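Local structure of ureidoglycolate hydrolase (Arabidopsis thaliana, 4PXE) at residues 9-21 with 408-422. The protein hydrolyses (S)-ureidoglycolate to glyoxylate, ammonium and carbon dioxide with the help of two manganese ions per subunit, a late step of plant purine breakdown. Numbering follows the deposited sequence.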
loop_
_atom_site.group_PDB
_atom_site.type_symbol
_atom_site.label_atom_id
_atom_site.label_comp_id
_atom_site.label_asym_id
_atom_site.label_seq_id
_atom_site.Cartn_x
_atom_site.Cartn_y
_atom_site.Cartn_z
ATOM N N LEU A 9 12.471 28.322 45.249
ATOM C CA LEU A 9 11.581 27.514 44.423
ATOM C C LEU A 9 12.353 26.460 43.622
ATOM O O LEU A 9 11.999 25.283 43.643
ATOM C CB LEU A 9 10.759 28.398 43.485
ATOM C CG LEU A 9 9.819 27.600 42.586
ATOM C CD1 LEU A 9 8.804 26.824 43.419
ATOM C CD2 LEU A 9 9.128 28.526 41.605
ATOM N N ALA A 10 13.414 26.887 42.945
ATOM C CA ALA A 10 14.221 25.987 42.124
ATOM C C ALA A 10 14.731 24.775 42.892
ATOM O O ALA A 10 14.614 23.640 42.429
ATOM C CB ALA A 10 15.392 26.739 41.484
ATOM N N SER A 11 15.284 25.008 44.076
ATOM C CA SER A 11 15.862 23.913 44.843
ATOM C C SER A 11 14.789 22.978 45.395
ATOM O O SER A 11 15.076 21.825 45.711
ATOM C CB SER A 11 16.750 24.443 45.969
ATOM O OG SER A 11 15.985 25.143 46.925
ATOM N N SER A 12 13.554 23.465 45.486
ATOM C CA SER A 12 12.450 22.669 46.024
ATOM C C SER A 12 11.774 21.764 44.991
ATOM O O SER A 12 10.976 20.909 45.352
ATOM C CB SER A 12 11.381 23.573 46.629
ATOM O OG SER A 12 10.584 24.154 45.610
ATOM N N LEU A 13 12.073 21.961 43.710
ATOM C CA LEU A 13 11.397 21.205 42.664
ATOM C C LEU A 13 11.846 19.748 42.685
ATOM O O LEU A 13 13.039 19.460 42.578
ATOM C CB LEU A 13 11.679 21.824 41.290
ATOM C CG LEU A 13 11.287 23.290 41.091
ATOM C CD1 LEU A 13 11.600 23.728 39.656
ATOM C CD2 LEU A 13 9.820 23.535 41.426
ATOM N N SER A 14 10.897 18.829 42.839
ATOM C CA SER A 14 11.227 17.408 42.739
ATOM C C SER A 14 10.194 16.669 41.903
ATOM O O SER A 14 8.987 16.828 42.088
ATOM C CB SER A 14 11.379 16.761 44.123
ATOM O OG SER A 14 10.129 16.584 44.748
ATOM N N VAL A 15 10.699 15.865 40.979
ATOM C CA VAL A 15 9.891 15.148 40.005
ATOM C C VAL A 15 9.802 13.690 40.407
ATOM O O VAL A 15 10.772 13.124 40.911
ATOM C CB VAL A 15 10.538 15.246 38.594
ATOM C CG1 VAL A 15 9.805 14.382 37.573
ATOM C CG2 VAL A 15 10.617 16.698 38.129
ATOM N N ASP A 16 8.640 13.083 40.197
ATOM C CA ASP A 16 8.507 11.646 40.368
ATOM C C ASP A 16 8.969 11.009 39.061
ATOM O O ASP A 16 8.156 10.715 38.187
ATOM C CB ASP A 16 7.047 11.289 40.642
ATOM C CG ASP A 16 6.840 9.809 40.930
ATOM O OD1 ASP A 16 7.796 9.020 40.811
ATOM O OD2 ASP A 16 5.697 9.436 41.266
ATOM N N ALA A 17 10.279 10.807 38.923
ATOM C CA ALA A 17 10.823 10.300 37.659
ATOM C C ALA A 17 10.345 8.892 37.268
ATOM O O ALA A 17 9.954 8.682 36.125
ATOM C CB ALA A 17 12.353 10.412 37.625
ATOM N N PRO A 18 10.356 7.920 38.205
ATOM C CA PRO A 18 9.815 6.606 37.827
ATOM C C PRO A 18 8.315 6.653 37.550
ATOM O O PRO A 18 7.820 5.886 36.720
ATOM C CB PRO A 18 10.072 5.742 39.067
ATOM C CG PRO A 18 11.152 6.442 39.805
ATOM C CD PRO A 18 10.990 7.894 39.536
ATOM N N GLY A 19 7.603 7.533 38.245
ATOM C CA GLY A 19 6.167 7.655 38.042
ATOM C C GLY A 19 5.838 8.188 36.658
ATOM O O GLY A 19 4.928 7.687 35.971
ATOM N N LEU A 20 6.587 9.196 36.231
ATOM C CA LEU A 20 6.430 9.720 34.878
ATOM C C LEU A 20 6.751 8.647 33.825
ATOM O O LEU A 20 6.035 8.500 32.832
ATOM C CB LEU A 20 7.303 10.965 34.686
ATOM C CG LEU A 20 7.270 11.646 33.313
ATOM C CD1 LEU A 20 5.835 12.005 32.922
ATOM C CD2 LEU A 20 8.150 12.888 33.345
ATOM N N GLN A 21 7.812 7.876 34.050
ATOM C CA GLN A 21 8.125 6.771 33.153
ATOM C C GLN A 21 6.983 5.769 33.065
ATOM O O GLN A 21 6.655 5.285 31.981
ATOM C CB GLN A 21 9.408 6.042 33.572
ATOM C CG GLN A 21 9.738 4.892 32.644
ATOM C CD GLN A 21 10.070 5.389 31.271
ATOM O OE1 GLN A 21 10.749 6.406 31.130
ATOM N NE2 GLN A 21 9.585 4.698 30.250
ATOM N N SER A 408 14.220 8.501 25.727
ATOM C CA SER A 408 14.775 9.529 26.605
ATOM C C SER A 408 14.714 8.970 28.034
ATOM O O SER A 408 13.737 8.322 28.413
ATOM C CB SER A 408 13.985 10.831 26.478
ATOM O OG SER A 408 14.636 11.876 27.176
ATOM N N SER A 409 15.757 9.193 28.826
ATOM C CA SER A 409 15.822 8.583 30.156
ATOM C C SER A 409 14.891 9.275 31.143
ATOM O O SER A 409 14.482 10.413 30.921
ATOM C CB SER A 409 17.260 8.630 30.689
ATOM O OG SER A 409 17.631 9.963 30.988
ATOM N N PRO A 410 14.548 8.589 32.244
ATOM C CA PRO A 410 13.773 9.233 33.308
ATOM C C PRO A 410 14.437 10.514 33.812
ATOM O O PRO A 410 13.730 11.491 34.074
ATOM C CB PRO A 410 13.700 8.145 34.391
ATOM C CG PRO A 410 13.714 6.872 33.583
ATOM C CD PRO A 410 14.692 7.138 32.466
ATOM N N GLU A 411 15.764 10.531 33.914
ATOM C CA GLU A 411 16.455 11.748 34.349
ATOM C C GLU A 411 16.341 12.857 33.315
ATOM O O GLU A 411 16.117 14.022 33.668
ATOM C CB GLU A 411 17.931 11.491 34.623
ATOM C CG GLU A 411 18.562 12.666 35.323
ATOM C CD GLU A 411 19.989 12.902 34.916
ATOM O OE1 GLU A 411 20.539 12.119 34.104
ATOM O OE2 GLU A 411 20.563 13.884 35.427
ATOM N N ASP A 412 16.517 12.515 32.045
ATOM C CA ASP A 412 16.393 13.536 31.013
ATOM C C ASP A 412 15.017 14.173 31.013
ATOM O O ASP A 412 14.899 15.396 30.908
ATOM C CB ASP A 412 16.795 12.987 29.652
ATOM C CG ASP A 412 18.309 12.944 29.490
ATOM O OD1 ASP A 412 19.000 13.746 30.163
ATOM O OD2 ASP A 412 18.821 12.134 28.711
ATOM N N MET A 413 13.977 13.358 31.161
ATOM C CA MET A 413 12.623 13.883 31.235
ATOM C C MET A 413 12.419 14.736 32.480
ATOM O O MET A 413 11.841 15.821 32.398
ATOM C CB MET A 413 11.596 12.754 31.178
ATOM C CG MET A 413 11.603 12.008 29.851
ATOM S SD MET A 413 10.254 10.806 29.697
ATOM C CE MET A 413 10.764 9.565 30.895
ATOM N N ALA A 414 12.877 14.249 33.633
ATOM C CA ALA A 414 12.721 14.992 34.877
ATOM C C ALA A 414 13.399 16.354 34.797
ATOM O O ALA A 414 12.848 17.343 35.282
ATOM C CB ALA A 414 13.268 14.183 36.046
ATOM N N ASN A 415 14.588 16.418 34.198
ATOM C CA ASN A 415 15.277 17.709 34.056
ATOM C C ASN A 415 14.492 18.675 33.167
ATOM O O ASN A 415 14.369 19.870 33.477
ATOM C CB ASN A 415 16.691 17.525 33.502
ATOM C CG ASN A 415 17.631 16.945 34.520
ATOM O OD1 ASN A 415 17.365 16.997 35.716
ATOM N ND2 ASN A 415 18.745 16.395 34.054
ATOM N N GLY A 416 13.953 18.160 32.066
ATOM C CA GLY A 416 13.082 18.944 31.209
ATOM C C GLY A 416 11.855 19.439 31.952
ATOM O O GLY A 416 11.454 20.593 31.805
ATOM N N VAL A 417 11.249 18.566 32.754
ATOM C CA VAL A 417 10.092 18.939 33.563
ATOM C C VAL A 417 10.445 20.038 34.567
ATOM O O VAL A 417 9.668 20.981 34.760
ATOM C CB VAL A 417 9.481 17.709 34.283
ATOM C CG1 VAL A 417 8.459 18.139 35.337
ATOM C CG2 VAL A 417 8.833 16.760 33.265
ATOM N N LYS A 418 11.617 19.949 35.185
ATOM C CA LYS A 418 12.026 20.985 36.130
ATOM C C LYS A 418 12.207 22.327 35.441
ATOM O O LYS A 418 11.767 23.351 35.971
ATOM C CB LYS A 418 13.313 20.591 36.850
ATOM C CG LYS A 418 13.148 19.456 37.844
ATOM C CD LYS A 418 14.499 19.067 38.411
ATOM C CE LYS A 418 14.378 17.916 39.378
ATOM N NZ LYS A 418 15.714 17.367 39.730
ATOM N N VAL A 419 12.854 22.337 34.280
ATOM C CA VAL A 419 13.011 23.581 33.532
ATOM C C VAL A 419 11.650 24.135 33.117
ATOM O O VAL A 419 11.399 25.338 33.219
ATOM C CB VAL A 419 13.923 23.395 32.309
ATOM C CG1 VAL A 419 13.936 24.663 31.439
ATOM C CG2 VAL A 419 15.331 23.023 32.753
ATOM N N LEU A 420 10.754 23.256 32.682
ATOM C CA LEU A 420 9.402 23.680 32.334
ATOM C C LEU A 420 8.664 24.288 33.528
ATOM O O LEU A 420 8.072 25.364 33.409
ATOM C CB LEU A 420 8.611 22.514 31.755
ATOM C CG LEU A 420 7.179 22.849 31.339
ATOM C CD1 LEU A 420 7.154 23.946 30.279
ATOM C CD2 LEU A 420 6.471 21.593 30.824
ATOM N N SER A 421 8.714 23.609 34.674
ATOM C CA SER A 421 8.086 24.106 35.896
ATOM C C SER A 421 8.587 25.496 36.262
ATOM O O SER A 421 7.804 26.409 36.563
ATOM C CB SER A 421 8.382 23.162 37.058
ATOM O OG SER A 421 7.783 21.891 36.871
ATOM N N LEU A 422 9.904 25.652 36.258
ATOM C CA LEU A 422 10.508 26.894 36.721
ATOM C C LEU A 422 10.280 28.016 35.714
ATOM O O LEU A 422 10.063 29.165 36.100
ATOM C CB LEU A 422 12.002 26.677 36.990
ATOM C CG LEU A 422 12.756 27.817 37.672
ATOM C CD1 LEU A 422 12.029 28.306 38.937
ATOM C CD2 LEU A 422 14.155 27.346 37.999
HETATM O O HOH W 1 14.954 17.105 42.730
HETATM O O HOH W 2 10.863 10.911 34.315
HETATM O O HOH W 3 12.640 6.318 29.616
#
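The C-terminal helix of an M20-family hydrolase meets the N-terminal segment here, a worked example of chain ends joined by apolar side chains and bridging waters: residues 9-17 run antiparallel along helix 410-422, Ala10 beside Leu422, Leu13 beside Lys418 and Ala17 beside Pro410, after which the chain turns across it. Val15 sits at the middle and spreads its two branches along the helix. Its CG1, anti to the backbone N (chi1 174°), lies 3.8 Å from Ala414 CB, while CG2 packs on Val417 CG1 and on the aliphatic stem of Lys418. Cutting Val15 back to an alanine is likely to strip Val417 CG1 and the Lys418 stem of this contact and open a gap above Ala414, though Leu20 would still cover Val417 CG2. Towards the N-terminus, Leu13 CD1 rests 3.7 Å from Lys418 O and also touches Leu422 CB, the two leucines set roughly perpendicular; Leu422 then sends CD1 to Leu9 CD2 and CD2 to Ala10 CB. In the other direction Leu20 CD2 reaches Val417 CG2 at 3.9 Å, the two side chains lying antiparallel, side by side.

Waters join the polar groups. One donates to Leu13 O and accepts from Lys418 NZ, whose extended chain carries the ammonium to it; another donates to both Ala17 O and Pro410 O. Residues 17-21, the start of helix 17-28, N-capped by Asp16, cross helix 410-422 at 104°, with the axes 9.1 Å apart. Val117 of helix 105-120 packs against Leu13, Val15 and Ser421, whereas Val419 and Leu420 lie on Ile392 of strand 389-394.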